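Local coordinates for protein Abbfa_003403 (Acinetobacter baumannii, PDB 4ZXH) that probably assembles a peptide product as a four-domain nonribosomal peptide synthetase with condensation, adenylation, phosphopantetheine-bearing carrier and thioesterase domains, at residues E59-E62 with A63-D67. Residues are numbered along the deposited sequence; the frame is centred on the assembly and turned at random.
Sequences EILE and AVMHD
Val-64 turns its CG2 beside its own backbone N, with CG1 anti to that nitrogen (chi1 164°), and this lays CG2 back along the helix toward Ile-60, whose CG2 it meets at 4.3 Å. One residue on, Leu-61 CD1 packs against Met-65 CG at 4.3 Å, and the methionine chain runs straight through chi2 and then bends at chi3. Under both pairs runs the i to i+4 ladder of helix 56-67. Val-64 N bonds to Ile-60 O at 2.9 Å. Met-65 N reaches Leu-61 O at 3.0 Å in an almost straight bond. The rung from His-66 N to Glu-62 O is weak.

Near the helix end, His-66 ND1 donates to Asp-67 OD1 (3.3 Å). OD1 lies in the imidazole plane, while the donor meets that oxygen from the anti side, 30° out of the carboxylate plane. Asp-67 OD2 makes a salt bridge to Arg-165 of helix 152-165, which Val-64 also packs against. Leu-61 and Met-65 instead lie on Trp-127 of strand 127-135, and Leu-61 lines the pocket of the bound phosphocholine lipid. The helix is therefore amphipathic: its apolar side joins sheet, neighbouring helix and lipid within the condensation domain, while the carboxylate shared by His-66 and Arg-165 would probably stay ionised.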
loop_
_atom_site.group_PDB
_atom_site.type_symbol
_atom_site.label_atom_id
_atom_site.label_comp_id
_atom_site.label_asym_id
_atom_site.label_seq_id
_atom_site.Cartn_x
_atom_site.Cartn_y
_atom_site.Cartn_z
ATOM N N GLU A 59 6.268 35.996 -35.774
ATOM C CA GLU A 59 7.205 37.080 -35.438
ATOM C C GLU A 59 7.301 37.320 -33.923
ATOM O O GLU A 59 8.388 37.544 -33.386
ATOM C CB GLU A 59 6.811 38.394 -36.115
ATOM C CG GLU A 59 6.685 38.341 -37.617
ATOM C CD GLU A 59 6.381 39.716 -38.223
ATOM O OE1 GLU A 59 6.274 40.703 -37.452
ATOM O OE2 GLU A 59 6.237 39.805 -39.467
ATOM N N ILE A 60 6.157 37.284 -33.249
ATOM C CA ILE A 60 6.101 37.582 -31.825
ATOM C C ILE A 60 6.655 36.406 -31.020
ATOM O O ILE A 60 7.424 36.601 -30.081
ATOM C CB ILE A 60 4.658 37.911 -31.388
ATOM C CG1 ILE A 60 4.241 39.267 -31.955
ATOM C CG2 ILE A 60 4.529 37.904 -29.874
ATOM C CD1 ILE A 60 2.739 39.475 -32.006
ATOM N N LEU A 61 6.268 35.192 -31.406
ATOM C CA LEU A 61 6.868 33.973 -30.873
ATOM C C LEU A 61 8.398 34.033 -30.856
ATOM O O LEU A 61 9.025 33.816 -29.818
ATOM C CB LEU A 61 6.421 32.754 -31.688
ATOM C CG LEU A 61 7.106 31.449 -31.265
ATOM C CD1 LEU A 61 6.773 31.130 -29.839
ATOM C CD2 LEU A 61 6.742 30.298 -32.172
ATOM N N GLU A 62 8.992 34.326 -32.008
ATOM C CA GLU A 62 10.445 34.397 -32.135
ATOM C C GLU A 62 11.058 35.476 -31.255
ATOM O O GLU A 62 12.174 35.315 -30.762
ATOM C CB GLU A 62 10.846 34.634 -33.594
ATOM C CG GLU A 62 10.899 33.356 -34.424
ATOM C CD GLU A 62 11.186 33.615 -35.900
ATOM O OE1 GLU A 62 11.058 34.774 -36.357
ATOM O OE2 GLU A 62 11.548 32.654 -36.606
ATOM N N ALA A 63 10.326 36.569 -31.057
ATOM C CA ALA A 63 10.819 37.694 -30.258
ATOM C C ALA A 63 10.782 37.363 -28.771
ATOM O O ALA A 63 11.694 37.722 -28.018
ATOM C CB ALA A 63 10.005 38.933 -30.536
ATOM N N VAL A 64 9.719 36.675 -28.362
ATOM C CA VAL A 64 9.559 36.289 -26.979
ATOM C C VAL A 64 10.622 35.262 -26.580
ATOM O O VAL A 64 11.318 35.449 -25.575
ATOM C CB VAL A 64 8.155 35.726 -26.710
ATOM C CG1 VAL A 64 8.147 34.992 -25.394
ATOM C CG2 VAL A 64 7.146 36.842 -26.655
ATOM N N MET A 65 10.752 34.197 -27.373
ATOM C CA MET A 65 11.753 33.155 -27.141
ATOM C C MET A 65 13.177 33.714 -26.986
ATOM O O MET A 65 13.975 33.212 -26.194
ATOM C CB MET A 65 11.728 32.138 -28.289
ATOM C CG MET A 65 10.756 30.971 -28.131
ATOM S SD MET A 65 11.002 29.761 -29.459
ATOM C CE MET A 65 12.628 29.162 -28.991
ATOM N N HIS A 66 13.486 34.742 -27.768
ATOM C CA HIS A 66 14.787 35.406 -27.743
ATOM C C HIS A 66 14.983 36.267 -26.496
ATOM O O HIS A 66 16.076 36.316 -25.941
ATOM C CB HIS A 66 14.947 36.277 -28.994
ATOM C CG HIS A 66 16.215 37.069 -29.025
ATOM N ND1 HIS A 66 16.343 38.293 -28.404
ATOM C CD2 HIS A 66 17.411 36.814 -29.605
ATOM C CE1 HIS A 66 17.562 38.762 -28.602
ATOM N NE2 HIS A 66 18.231 37.883 -29.326
ATOM N N ASP A 67 13.920 36.947 -26.070
ATOM C CA ASP A 67 13.998 37.882 -24.953
ATOM C C ASP A 67 13.988 37.228 -23.565
ATOM O O ASP A 67 14.463 37.828 -22.597
ATOM C CB ASP A 67 12.848 38.886 -25.036
ATOM C CG ASP A 67 13.040 39.918 -26.138
ATOM O OD1 ASP A 67 14.149 40.014 -26.707
ATOM O OD2 ASP A 67 12.074 40.654 -26.421
#